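Side-chain contacts in succinate-semialdehyde dehydrogenase (Streptococcus pyogenes MGAS1882, PDB 4OGD), which probably oxidises succinic semialdehyde to succinate with NADP+ as its cofactor, as a member of the aldehyde dehydrogenase family: residues M104-E109 against A115-Q120; Q137-F142 against Q165-L170; G207-G212 against S384-G389. One frame throughout, in Å; residues are numbered along the deposited sequence.

Contact 1 (M104-E109 against A115-Q120); sequences MSTPLE and AYYLKQ
Thr106 lies alongside the ring of Tyr117, its CB over one face toward the rim, in a short antiparallel hairpin, part of the three-stranded sheet completed by strand 448-455. The Tyr117 CG takes the crowded position between backbone N and carbonyl carbon (chi1 71°), which swings the ring alongside its neighbour. Thr106 CB is then 3.8 Å from the Tyr117 centroid, a CH-pi contact, and the CG2 methyl reaches 3.6 Å from Tyr117 CE2. A beta-branched residue suits the spot because one branch packs on the ring while the other, OG1, donates to a water that also bonds to Met104 O and Tyr117 O. Leu108 arrives at about a right angle to Tyr117: its CD2 touches the ring edge, and its CB meets Ala115 CB at 3.9 Å, where alanine's single methyl is enough to meet the leucine. Thr106 and Tyr117 form an antiparallel hydrogen-bonded pair, bonded both ways through N and O, and Leu108 N continues the pairing to Ala115 O at 2.9 Å. Leu108 and Tyr117 also pack on Pro425 and Leu441 of the second subunit. The chemistry thus pairs a hydrogen-bonded ladder with apolar groups that serve both hairpin and dimer.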
ATOM      1  N   MET A 104      12.264   8.954  14.033  1.00 11.10           N
ATOM      2  CA  MET A 104      12.838  10.287  13.861  1.00 12.98           C
ATOM      3  C   MET A 104      12.177  11.067  12.722  1.00 12.56           C
ATOM      4  O   MET A 104      11.816  10.496  11.690  1.00 12.89           O
ATOM      5  CB  MET A 104      14.335  10.161  13.590  1.00 15.81           C
ATOM      6  CG  MET A 104      15.131  11.430  13.826  1.00 25.04           C
ATOM      7  SD  MET A 104      16.884  11.159  13.494  1.00 36.03           S
ATOM      8  CE  MET A 104      16.938   9.383  13.307  1.00 20.21           C
ATOM      9  N   SER A 105      12.017  12.375  12.916  1.00 13.78           N
ATOM     10  CA  SER A 105      11.559  13.257  11.850  1.00 13.80           C
ATOM     11  C   SER A 105      12.514  13.161  10.666  1.00 13.01           C
ATOM     12  O   SER A 105      13.711  12.912  10.840  1.00 13.22           O
ATOM     13  CB  SER A 105      11.505  14.702  12.362  1.00 14.64           C
ATOM     14  OG  SER A 105      11.037  15.593  11.368  1.00 20.57           O
ATOM     15  N   THR A 106      11.987  13.358   9.463  1.00 10.10           N
ATOM     16  CA  THR A 106      12.792  13.294   8.248  1.00 10.93           C
ATOM     17  C   THR A 106      12.832  14.642   7.539  1.00 12.86           C
ATOM     18  O   THR A 106      11.838  15.069   6.963  1.00  9.85           O
ATOM     19  CB  THR A 106      12.228  12.240   7.269  1.00 10.60           C
ATOM     20  OG1 THR A 106      12.246  10.954   7.895  1.00 13.41           O
ATOM     21  CG2 THR A 106      13.057  12.190   5.987  1.00 13.38           C
ATOM     22  N   PRO A 107      13.990  15.319   7.572  1.00 11.22           N
ATOM     23  CA  PRO A 107      14.120  16.578   6.834  1.00 12.76           C
ATOM     24  C   PRO A 107      14.011  16.363   5.332  1.00  9.87           C
ATOM     25  O   PRO A 107      14.448  15.329   4.807  1.00 12.73           O
ATOM     26  CB  PRO A 107      15.538  17.045   7.182  1.00 11.62           C
ATOM     27  CG  PRO A 107      15.881  16.333   8.451  1.00 15.64           C
ATOM     28  CD  PRO A 107      15.212  14.994   8.324  1.00 15.71           C
ATOM     29  N   LEU A 108      13.424  17.343   4.657  1.00 10.28           N
ATOM     30  CA  LEU A 108      13.267  17.307   3.214  1.00  9.37           C
ATOM     31  C   LEU A 108      14.037  18.458   2.588  1.00 14.17           C
ATOM     32  O   LEU A 108      13.903  19.613   3.002  1.00 14.73           O
ATOM     33  CB  LEU A 108      11.791  17.394   2.838  1.00 10.89           C
ATOM     34  CG  LEU A 108      10.910  16.226   3.279  1.00 10.30           C
ATOM     35  CD1 LEU A 108       9.439  16.616   3.264  1.00 10.25           C
ATOM     36  CD2 LEU A 108      11.138  15.030   2.371  1.00 12.78           C
ATOM     37  N   GLU A 109      14.854  18.126   1.596  1.00 14.36           N
ATOM     38  CA  GLU A 109      15.685  19.102   0.907  1.00 15.86           C
ATOM     39  C   GLU A 109      14.852  19.963  -0.041  1.00 15.71           C
ATOM     40  O   GLU A 109      14.266  19.463  -1.002  1.00 15.60           O
ATOM     41  CB  GLU A 109      16.795  18.372   0.151  1.00 18.51           C
ATOM     42  CG  GLU A 109      17.715  19.259  -0.671  1.00 31.08           C
ATOM     43  CD  GLU A 109      18.645  18.446  -1.563  1.00 38.93           C
ATOM     44  OE1 GLU A 109      19.063  17.345  -1.144  1.00 40.22           O
ATOM     45  OE2 GLU A 109      18.941  18.903  -2.689  1.00 43.80           O
ATOM     46  N   ALA A 115      11.065  22.162   5.341  1.00  9.46           N
ATOM     47  CA  ALA A 115      10.174  21.015   5.170  1.00 11.15           C
ATOM     48  C   ALA A 115      10.703  19.775   5.877  1.00 10.60           C
ATOM     49  O   ALA A 115      11.911  19.519   5.887  1.00 10.66           O
ATOM     50  CB  ALA A 115       9.971  20.717   3.684  1.00 10.34           C
ATOM     51  N   TYR A 116       9.790  19.008   6.460  1.00  8.09           N
ATOM     52  CA  TYR A 116      10.114  17.693   7.014  1.00  9.66           C
ATOM     53  C   TYR A 116       8.847  16.860   7.072  1.00  9.58           C
ATOM     54  O   TYR A 116       7.753  17.370   6.871  1.00  7.70           O
ATOM     55  CB  TYR A 116      10.731  17.811   8.415  1.00  9.15           C
ATOM     56  CG  TYR A 116       9.861  18.516   9.431  1.00  8.69           C
ATOM     57  CD1 TYR A 116       9.060  17.795  10.310  1.00 10.49           C
ATOM     58  CD2 TYR A 116       9.854  19.907   9.521  1.00 10.49           C
ATOM     59  CE1 TYR A 116       8.266  18.442  11.253  1.00 11.90           C
ATOM     60  CE2 TYR A 116       9.070  20.558  10.457  1.00 11.56           C
ATOM     61  CZ  TYR A 116       8.280  19.825  11.317  1.00 12.28           C
ATOM     62  OH  TYR A 116       7.501  20.482  12.247  1.00 11.14           O
ATOM     63  N   TYR A 117       8.980  15.569   7.337  1.00  8.59           N
ATOM     64  CA  TYR A 117       7.779  14.813   7.641  1.00  7.54           C
ATOM     65  C   TYR A 117       7.935  13.984   8.895  1.00  9.54           C
ATOM     66  O   TYR A 117       9.018  13.481   9.194  1.00 10.85           O
ATOM     67  CB  TYR A 117       7.274  13.985   6.444  1.00  8.75           C
ATOM     68  CG  TYR A 117       8.104  12.779   6.041  1.00  7.01           C
ATOM     69  CD1 TYR A 117       7.901  11.542   6.644  1.00  9.04           C
ATOM     70  CD2 TYR A 117       9.038  12.866   5.018  1.00  8.75           C
ATOM     71  CE1 TYR A 117       8.629  10.431   6.261  1.00  9.40           C
ATOM     72  CE2 TYR A 117       9.774  11.746   4.623  1.00 10.93           C
ATOM     73  CZ  TYR A 117       9.559  10.537   5.262  1.00  9.63           C
ATOM     74  OH  TYR A 117      10.270   9.411   4.891  1.00 13.74           O
ATOM     75  N   LEU A 118       6.838  13.875   9.629  1.00  7.05           N
ATOM     76  CA  LEU A 118       6.799  13.075  10.838  1.00  7.72           C
ATOM     77  C   LEU A 118       6.307  11.683  10.484  1.00  7.97           C
ATOM     78  O   LEU A 118       5.703  11.480   9.427  1.00  8.84           O
ATOM     79  CB  LEU A 118       5.864  13.725  11.855  1.00  7.50           C
ATOM     80  CG  LEU A 118       6.238  15.167  12.210  1.00  9.41           C
ATOM     81  CD1 LEU A 118       5.151  15.801  13.053  1.00 13.94           C
ATOM     82  CD2 LEU A 118       7.571  15.209  12.951  1.00 13.43           C
ATOM     83  N   LYS A 119       6.586  10.718  11.356  1.00  7.72           N
ATOM     84  CA  LYS A 119       6.033   9.381  11.198  1.00  7.98           C
ATOM     85  C   LYS A 119       5.124   9.130  12.379  1.00  7.40           C
ATOM     86  O   LYS A 119       5.584   8.944  13.505  1.00  9.67           O
ATOM     87  CB  LYS A 119       7.141   8.334  11.108  1.00  8.02           C
ATOM     88  CG  LYS A 119       7.931   8.420   9.816  1.00  9.43           C
ATOM     89  CD  LYS A 119       9.185   7.554   9.851  1.00 11.82           C
ATOM     90  CE  LYS A 119       9.921   7.646   8.525  1.00 12.56           C
ATOM     91  NZ  LYS A 119      11.244   6.944   8.552  1.00 12.08           N
ATOM     92  N   GLN A 120       3.823   9.156  12.125  1.00  6.79           N
ATOM     93  CA  GLN A 120       2.856   9.152  13.211  1.00  8.23           C
ATOM     94  C   GLN A 120       1.941   7.943  13.159  1.00  7.05           C
ATOM     95  O   GLN A 120       1.734   7.350  12.092  1.00  7.49           O
ATOM     96  CB  GLN A 120       2.027  10.442  13.163  1.00  7.28           C
ATOM     97  CG  GLN A 120       2.873  11.698  13.351  1.00  8.07           C
ATOM     98  CD  GLN A 120       2.041  12.950  13.405  1.00 10.38           C
ATOM     99  OE1 GLN A 120       1.253  13.215  12.503  1.00  9.58           O
ATOM    100  NE2 GLN A 120       2.191  13.720  14.479  1.00 11.96           N
TER
HETATM  101  O   HOH W   1      10.031  10.878   9.555  1.00 12.52           O
HETATM  102  O   HOH W   2      13.834  21.717   4.752  1.00 13.02           O

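Contact 2 (Q137-F142 against Q165-L170); sequences QIMRVF and QSFEEL
Phe167 reaches from helix 161-173 to three side chains of helix 136-148, two helices that follow successive parallel strands of the Rossmann-type cofactor domain. Their axes pass 12.0 Å apart at a crossing angle of -41°, a wide spacing that long side chains must bridge. Phe167 does so with CG anti to its backbone N (chi1 -165°), sending the ring outward between the helices. Ile138 slides past it in the opposite direction. Its CG2 methyl sits over the middle of one ring face, 3.5 Å from the Phe167 centroid, in a CH-pi contact, while CD1 of Ile138 follows the base of the ring, 3.8 Å from Phe167 CG. The branched isoleucine can therefore lay two methyls along one flat surface. Phe142 is turned nearly perpendicular, the planes standing 83° apart, and the edge of Phe167 is directed at its face in an offset edge-to-face stack with the ring centroids 5.8 Å apart. Tyr135 adds another edge-to-face partner to Phe167, and Ile181 of strand 181-183 touches Ile138, Phe142 and Phe167, so the cluster lies against the sheet. Met139 supplies a flexible filler: its chain bends at both outer torsions, placing the sulfur at the ring edge as a Met-aromatic contact and its methyl CE 4.0 Å from Phe167 CZ.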
ATOM      1  N   GLN A 137       4.291 -14.781  12.596  1.00  7.50           N
ATOM      2  CA  GLN A 137       3.479 -13.926  11.729  1.00  7.18           C
ATOM      3  C   GLN A 137       2.763 -12.826  12.521  1.00  5.81           C
ATOM      4  O   GLN A 137       2.495 -11.749  11.980  1.00  8.29           O
ATOM      5  CB  GLN A 137       2.466 -14.712  10.883  1.00  7.83           C
ATOM      6  CG  GLN A 137       3.025 -15.847  10.037  1.00  9.04           C
ATOM      7  CD  GLN A 137       4.082 -15.443   9.040  1.00 15.16           C
ATOM      8  OE1 GLN A 137       4.251 -14.265   8.712  1.00 17.24           O
ATOM      9  NE2 GLN A 137       4.803 -16.436   8.530  1.00 12.51           N
ATOM     10  N   ILE A 138       2.449 -13.073  13.792  1.00  6.05           N
ATOM     11  CA  ILE A 138       1.917 -11.991  14.626  1.00  6.54           C
ATOM     12  C   ILE A 138       3.013 -10.983  14.946  1.00  6.77           C
ATOM     13  O   ILE A 138       2.828  -9.773  14.789  1.00  6.38           O
ATOM     14  CB  ILE A 138       1.333 -12.487  15.965  1.00  6.51           C
ATOM     15  CG1 ILE A 138       0.227 -13.519  15.743  1.00  7.26           C
ATOM     16  CG2 ILE A 138       0.770 -11.307  16.751  1.00  7.20           C
ATOM     17  CD1 ILE A 138      -0.239 -14.178  17.053  1.00  8.57           C
ATOM     18  N   MET A 139       4.160 -11.479  15.390  1.00  7.23           N
ATOM     19  CA  MET A 139       5.212 -10.593  15.876  1.00  6.56           C
ATOM     20  C   MET A 139       5.706  -9.650  14.780  1.00  6.90           C
ATOM     21  O   MET A 139       6.037  -8.490  15.054  1.00  6.14           O
ATOM     22  CB  MET A 139       6.378 -11.395  16.478  1.00  7.49           C
ATOM     23  CG  MET A 139       7.389 -10.514  17.227  1.00  6.31           C
ATOM     24  SD  MET A 139       6.658  -9.717  18.667  1.00  8.33           S
ATOM     25  CE  MET A 139       6.883 -11.042  19.850  1.00  8.57           C
ATOM     26  N   ARG A 140       5.719 -10.133  13.539  1.00  7.10           N
ATOM     27  CA  ARG A 140       6.177  -9.317  12.410  1.00  6.71           C
ATOM     28  C   ARG A 140       5.393  -8.023  12.290  1.00  6.31           C
ATOM     29  O   ARG A 140       5.935  -7.010  11.853  1.00  8.76           O
ATOM     30  CB  ARG A 140       6.096 -10.088  11.083  1.00  7.04           C
ATOM     31  CG  ARG A 140       7.200 -11.124  10.908  1.00 10.99           C
ATOM     32  CD  ARG A 140       7.526 -11.452   9.446  1.00 13.51           C
ATOM     33  NE  ARG A 140       6.374 -11.463   8.557  1.00 13.50           N
ATOM     34  CZ  ARG A 140       6.250 -12.254   7.490  1.00 15.45           C
ATOM     35  NH1 ARG A 140       7.200 -13.129   7.176  1.00  9.82           N
ATOM     36  NH2 ARG A 140       5.158 -12.186   6.747  1.00 19.55           N
ATOM     37  N   VAL A 141       4.119  -8.060  12.665  1.00  6.34           N
ATOM     38  CA  VAL A 141       3.288  -6.864  12.566  1.00  8.15           C
ATOM     39  C   VAL A 141       2.977  -6.219  13.908  1.00  7.79           C
ATOM     40  O   VAL A 141       2.837  -4.999  13.975  1.00  7.36           O
ATOM     41  CB  VAL A 141       1.983  -7.112  11.770  1.00  6.12           C
ATOM     42  CG1 VAL A 141       2.318  -7.443  10.339  1.00  7.07           C
ATOM     43  CG2 VAL A 141       1.164  -8.227  12.386  1.00  5.85           C
ATOM     44  N   PHE A 142       2.884  -7.012  14.980  1.00  6.67           N
ATOM     45  CA  PHE A 142       2.649  -6.413  16.287  1.00  5.30           C
ATOM     46  C   PHE A 142       3.812  -5.515  16.722  1.00  5.95           C
ATOM     47  O   PHE A 142       3.587  -4.397  17.195  1.00  6.70           O
ATOM     48  CB  PHE A 142       2.378  -7.476  17.358  1.00  5.91           C
ATOM     49  CG  PHE A 142       2.364  -6.917  18.749  1.00  6.95           C
ATOM     50  CD1 PHE A 142       1.315  -6.110  19.168  1.00  8.21           C
ATOM     51  CD2 PHE A 142       3.415  -7.162  19.620  1.00  6.41           C
ATOM     52  CE1 PHE A 142       1.305  -5.564  20.450  1.00  9.33           C
ATOM     53  CE2 PHE A 142       3.414  -6.610  20.899  1.00  7.12           C
ATOM     54  CZ  PHE A 142       2.362  -5.824  21.309  1.00  8.56           C
ATOM     55  N   GLN A 165      -4.749 -16.763  21.607  1.00  7.51           N
ATOM     56  CA  GLN A 165      -5.142 -16.315  22.935  1.00  9.57           C
ATOM     57  C   GLN A 165      -3.923 -16.043  23.818  1.00  9.00           C
ATOM     58  O   GLN A 165      -3.862 -15.027  24.516  1.00  8.20           O
ATOM     59  CB  GLN A 165      -6.024 -17.377  23.584  1.00 10.17           C
ATOM     60  CG  GLN A 165      -6.309 -17.123  25.054  1.00 14.50           C
ATOM     61  CD  GLN A 165      -7.002 -18.297  25.711  1.00 15.26           C
ATOM     62  OE1 GLN A 165      -6.403 -19.361  25.912  1.00 14.63           O
ATOM     63  NE2 GLN A 165      -8.277 -18.114  26.044  1.00 17.66           N
ATOM     64  N   SER A 166      -2.950 -16.947  23.781  1.00  9.93           N
ATOM     65  CA  SER A 166      -1.757 -16.805  24.605  1.00  9.81           C
ATOM     66  C   SER A 166      -0.897 -15.620  24.181  1.00  8.87           C
ATOM     67  O   SER A 166      -0.143 -15.087  24.989  1.00 10.44           O
ATOM     68  CB  SER A 166      -0.928 -18.089  24.593  1.00 10.06           C
ATOM     69  OG  SER A 166      -0.473 -18.409  23.285  1.00 10.85           O
ATOM     70  N   PHE A 167      -0.989 -15.207  22.916  1.00  9.64           N
ATOM     71  CA  PHE A 167      -0.207 -14.057  22.485  1.00  7.31           C
ATOM     72  C   PHE A 167      -0.725 -12.786  23.155  1.00  7.01           C
ATOM     73  O   PHE A 167       0.059 -11.973  23.669  1.00  8.80           O
ATOM     74  CB  PHE A 167      -0.199 -13.901  20.955  1.00  8.99           C
ATOM     75  CG  PHE A 167       0.879 -12.965  20.455  1.00  7.26           C
ATOM     76  CD1 PHE A 167       0.713 -11.582  20.523  1.00  9.81           C
ATOM     77  CD2 PHE A 167       2.070 -13.470  19.951  1.00  9.53           C
ATOM     78  CE1 PHE A 167       1.714 -10.726  20.082  1.00  9.93           C
ATOM     79  CE2 PHE A 167       3.072 -12.625  19.507  1.00  9.15           C
ATOM     80  CZ  PHE A 167       2.892 -11.253  19.565  1.00  7.78           C
ATOM     81  N   GLU A 168      -2.042 -12.617  23.161  1.00  7.42           N
ATOM     82  CA  GLU A 168      -2.654 -11.526  23.914  1.00  8.24           C
ATOM     83  C   GLU A 168      -2.254 -11.590  25.388  1.00  9.03           C
ATOM     84  O   GLU A 168      -1.898 -10.573  25.973  1.00  8.74           O
ATOM     85  CB  GLU A 168      -4.181 -11.542  23.795  1.00  8.15           C
ATOM     86  CG  GLU A 168      -4.846 -10.455  24.647  1.00  7.04           C
ATOM     87  CD  GLU A 168      -6.360 -10.520  24.629  1.00 10.98           C
ATOM     88  OE1 GLU A 168      -6.938 -10.905  23.597  1.00 11.57           O
ATOM     89  OE2 GLU A 168      -6.982 -10.195  25.661  1.00 15.39           O
ATOM     90  N   GLU A 169      -2.294 -12.784  25.973  1.00  8.73           N
ATOM     91  CA  GLU A 169      -1.941 -12.954  27.387  1.00  9.44           C
ATOM     92  C   GLU A 169      -0.488 -12.566  27.652  1.00 11.86           C
ATOM     93  O   GLU A 169      -0.173 -11.954  28.682  1.00  9.42           O
ATOM     94  CB  GLU A 169      -2.212 -14.398  27.833  1.00 11.49           C
ATOM     95  CG  GLU A 169      -3.695 -14.702  27.964  1.00 12.60           C
ATOM     96  CD  GLU A 169      -4.011 -16.186  28.038  1.00 15.14           C
ATOM     97  OE1 GLU A 169      -3.086 -17.014  27.916  1.00 18.14           O
ATOM     98  OE2 GLU A 169      -5.200 -16.514  28.232  1.00 18.32           O
ATOM     99  N   LEU A 170       0.392 -12.937  26.723  1.00  8.22           N
ATOM    100  CA  LEU A 170       1.809 -12.586  26.786  1.00  8.82           C
ATOM    101  C   LEU A 170       2.021 -11.073  26.852  1.00 10.78           C
ATOM    102  O   LEU A 170       2.793 -10.570  27.679  1.00 10.97           O
ATOM    103  CB  LEU A 170       2.528 -13.159  25.560  1.00  7.91           C
ATOM    104  CG  LEU A 170       3.940 -12.678  25.211  1.00  8.65           C
ATOM    105  CD1 LEU A 170       4.942 -13.075  26.291  1.00  9.19           C
ATOM    106  CD2 LEU A 170       4.386 -13.214  23.853  1.00  9.38           C
TER

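Contact 3 (G207-G212 against S384-G389); sequences GSERGG and SNYGLG
Glu209 reaches Tyr386 from the first turn of helix 209-221, which follows strand 200-206 of the Rossmann-type cofactor domain. The contact joins this domain to strand 386-387, which pairs with 429-430 and leads into the seven-stranded sheet. The sequence from Gly207 to Gly212 fits the Gly-x-x-x-x-Gly turn that in relatives lies near the dinucleotide, consistent with a similar place here. Ser208 is the N-cap residue: its short hydroxyl accepts from Gly211 N, with OG and N 3.1 Å apart. The CB of Glu209 points toward segment 384-389, and CG sits between backbone N and carbonyl carbon (chi1 64°). CB, CG and CD act as a spacer, since none of them comes within 4.2 Å of Tyr386. Beyond CG the chain is extended, and this length lets a glutamate span the gap between the segments. At the tip the two oxygens divide their work. OE1 is hydrogen-bonded to ND1 of His431, the partner that holds the carboxylate, whereas OE2 approaches the phenol and lies 3.4 Å from Tyr386 CE2 and 3.6 Å from Tyr386 CZ. Carboxylate and ring planes stand 84° apart. Tyr386 is long enough to meet the glutamate, and its backbone is fixed by an ST turn in which Tyr386 N donates to Ser384 OG at 3.0 Å. The same serine hydroxyl lies at the edge of the Tyr386 ring. Glu209 also packs on Leu223 of the second subunit. At the far end of the ring, Tyr386 OH is 3.2 Å from Glu209 OE2.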
ATOM      1  N   GLY A 207      -1.347 -15.023   4.678  1.00  7.23           N
ATOM      2  CA  GLY A 207      -2.146 -16.224   4.494  1.00  8.12           C
ATOM      3  C   GLY A 207      -2.261 -16.606   3.038  1.00 12.01           C
ATOM      4  O   GLY A 207      -1.321 -16.413   2.266  1.00 11.27           O
ATOM      5  N   SER A 208      -3.411 -17.155   2.663  1.00 11.00           N
ATOM      6  CA  SER A 208      -3.601 -17.676   1.316  1.00 10.42           C
ATOM      7  C   SER A 208      -4.136 -16.603   0.405  1.00 11.33           C
ATOM      8  O   SER A 208      -4.728 -15.619   0.862  1.00 13.29           O
ATOM      9  CB  SER A 208      -4.610 -18.820   1.334  1.00 13.78           C
ATOM     10  OG  SER A 208      -5.919 -18.294   1.508  1.00 18.19           O
ATOM     11  N   GLU A 209      -3.973 -16.800  -0.896  1.00 11.95           N
ATOM     12  CA  GLU A 209      -4.419 -15.767  -1.808  1.00 13.67           C
ATOM     13  C   GLU A 209      -5.939 -15.649  -1.881  1.00 10.17           C
ATOM     14  O   GLU A 209      -6.445 -14.586  -2.219  1.00 12.40           O
ATOM     15  CB  GLU A 209      -3.797 -15.914  -3.189  1.00 15.44           C
ATOM     16  CG  GLU A 209      -4.170 -17.163  -3.927  1.00 15.98           C
ATOM     17  CD  GLU A 209      -3.635 -17.123  -5.342  1.00 23.25           C
ATOM     18  OE1 GLU A 209      -4.239 -16.435  -6.192  1.00 26.49           O
ATOM     19  OE2 GLU A 209      -2.599 -17.756  -5.592  1.00 22.87           O
ATOM     20  N   ARG A 210      -6.670 -16.715  -1.553  1.00 12.22           N
ATOM     21  CA  ARG A 210      -8.121 -16.595  -1.484  1.00 16.39           C
ATOM     22  C   ARG A 210      -8.547 -15.740  -0.294  1.00 13.62           C
ATOM     23  O   ARG A 210      -9.418 -14.876  -0.425  1.00 13.87           O
ATOM     24  CB  ARG A 210      -8.803 -17.963  -1.457  1.00 22.71           C
ATOM     25  CG  ARG A 210      -8.767 -18.685  -2.799  1.00 25.16           C
ATOM     26  CD  ARG A 210      -9.531 -20.002  -2.759  1.00 34.81           C
ATOM     27  NE  ARG A 210     -10.973 -19.795  -2.687  1.00 41.21           N
ATOM     28  CZ  ARG A 210     -11.760 -19.656  -3.751  1.00 42.25           C
ATOM     29  NH1 ARG A 210     -11.241 -19.701  -4.969  1.00 37.60           N
ATOM     30  NH2 ARG A 210     -13.064 -19.468  -3.597  1.00 45.58           N
ATOM     31  N   GLY A 211      -7.927 -15.966   0.862  1.00 12.40           N
ATOM     32  CA  GLY A 211      -8.203 -15.135   2.021  1.00 14.41           C
ATOM     33  C   GLY A 211      -7.767 -13.703   1.767  1.00 13.27           C
ATOM     34  O   GLY A 211      -8.470 -12.743   2.112  1.00 11.86           O
ATOM     35  N   GLY A 212      -6.604 -13.563   1.141  1.00 11.18           N
ATOM     36  CA  GLY A 212      -6.079 -12.257   0.793  1.00  9.72           C
ATOM     37  C   GLY A 212      -7.014 -11.478  -0.107  1.00 10.15           C
ATOM     38  O   GLY A 212      -7.260 -10.299   0.123  1.00  9.32           O
ATOM     39  N   SER A 384       5.308 -17.725 -13.533  1.00 10.34           N
ATOM     40  CA  SER A 384       4.661 -18.082 -12.276  1.00  7.83           C
ATOM     41  C   SER A 384       3.698 -16.980 -11.880  1.00  7.01           C
ATOM     42  O   SER A 384       3.961 -15.802 -12.133  1.00  8.93           O
ATOM     43  CB  SER A 384       5.723 -18.240 -11.188  1.00  8.06           C
ATOM     44  OG  SER A 384       5.137 -18.613  -9.950  1.00  8.42           O
ATOM     45  N   ASN A 385       2.577 -17.365 -11.278  1.00  8.10           N
ATOM     46  CA  ASN A 385       1.657 -16.406 -10.686  1.00  9.63           C
ATOM     47  C   ASN A 385       2.147 -15.931  -9.331  1.00  7.52           C
ATOM     48  O   ASN A 385       1.569 -15.027  -8.746  1.00  7.97           O
ATOM     49  CB  ASN A 385       0.276 -17.026 -10.521  1.00 12.12           C
ATOM     50  CG  ASN A 385      -0.392 -17.288 -11.846  1.00 14.21           C
ATOM     51  OD1 ASN A 385      -0.293 -16.474 -12.760  1.00 16.12           O
ATOM     52  ND2 ASN A 385      -1.064 -18.428 -11.962  1.00 17.48           N
ATOM     53  N   TYR A 386       3.225 -16.540  -8.852  1.00  9.12           N
ATOM     54  CA  TYR A 386       3.810 -16.187  -7.564  1.00  7.69           C
ATOM     55  C   TYR A 386       5.151 -15.510  -7.754  1.00  7.85           C
ATOM     56  O   TYR A 386       5.755 -15.577  -8.823  1.00  8.36           O
ATOM     57  CB  TYR A 386       4.007 -17.450  -6.731  1.00  9.03           C
ATOM     58  CG  TYR A 386       2.741 -18.240  -6.539  1.00  9.70           C
ATOM     59  CD1 TYR A 386       2.406 -19.271  -7.402  1.00 10.42           C
ATOM     60  CD2 TYR A 386       1.875 -17.941  -5.494  1.00 17.24           C
ATOM     61  CE1 TYR A 386       1.240 -19.997  -7.229  1.00 14.18           C
ATOM     62  CE2 TYR A 386       0.708 -18.656  -5.313  1.00 19.21           C
ATOM     63  CZ  TYR A 386       0.402 -19.686  -6.180  1.00 18.34           C
ATOM     64  OH  TYR A 386      -0.757 -20.401  -6.000  1.00 24.32           O
ATOM     65  N   GLY A 387       5.633 -14.858  -6.705  1.00  6.99           N
ATOM     66  CA  GLY A 387       6.960 -14.279  -6.752  1.00  8.04           C
ATOM     67  C   GLY A 387       7.361 -13.858  -5.359  1.00  9.06           C
ATOM     68  O   GLY A 387       7.526 -12.672  -5.089  1.00  6.28           O
ATOM     69  N   LEU A 388       7.514 -14.829  -4.464  1.00  7.15           N
ATOM     70  CA  LEU A 388       7.812 -14.495  -3.076  1.00  6.85           C
ATOM     71  C   LEU A 388       9.303 -14.568  -2.797  1.00  7.66           C
ATOM     72  O   LEU A 388       9.955 -13.537  -2.592  1.00  8.28           O
ATOM     73  CB  LEU A 388       7.044 -15.405  -2.111  1.00  7.04           C
ATOM     74  CG  LEU A 388       7.221 -15.045  -0.630  1.00  6.80           C
ATOM     75  CD1 LEU A 388       6.827 -13.599  -0.314  1.00  7.34           C
ATOM     76  CD2 LEU A 388       6.372 -15.995   0.187  1.00  5.82           C
ATOM     77  N   GLY A 389       9.841 -15.785  -2.800  1.00  6.14           N
ATOM     78  CA  GLY A 389      11.259 -15.989  -2.570  1.00  6.56           C
ATOM     79  C   GLY A 389      11.927 -16.731  -3.710  1.00  8.00           C
ATOM     80  O   GLY A 389      11.598 -16.531  -4.878  1.00  9.27           O
TER

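Overall arrangement
From the N terminus, contact 1 comes first, closing a short hairpin loop between 104-109 and 115-120 on the arm that meets the second subunit. The chain then returns to the cofactor domain, where contact 2 encloses a helix-strand-helix passage between 137-142 and 165-170. Contact 3 closes by far the longest loop, running from 207-212 in the cofactor domain to 384-389, reached after five of the seven strands of the other large sheet, so that it ties the two domains together. The three loops follow in series, neither nested nor crossed. Contacts 2 and 3 have nearest atoms about 7 Å apart; the centre of contact 1 lies about 30 Å from that of contact 2.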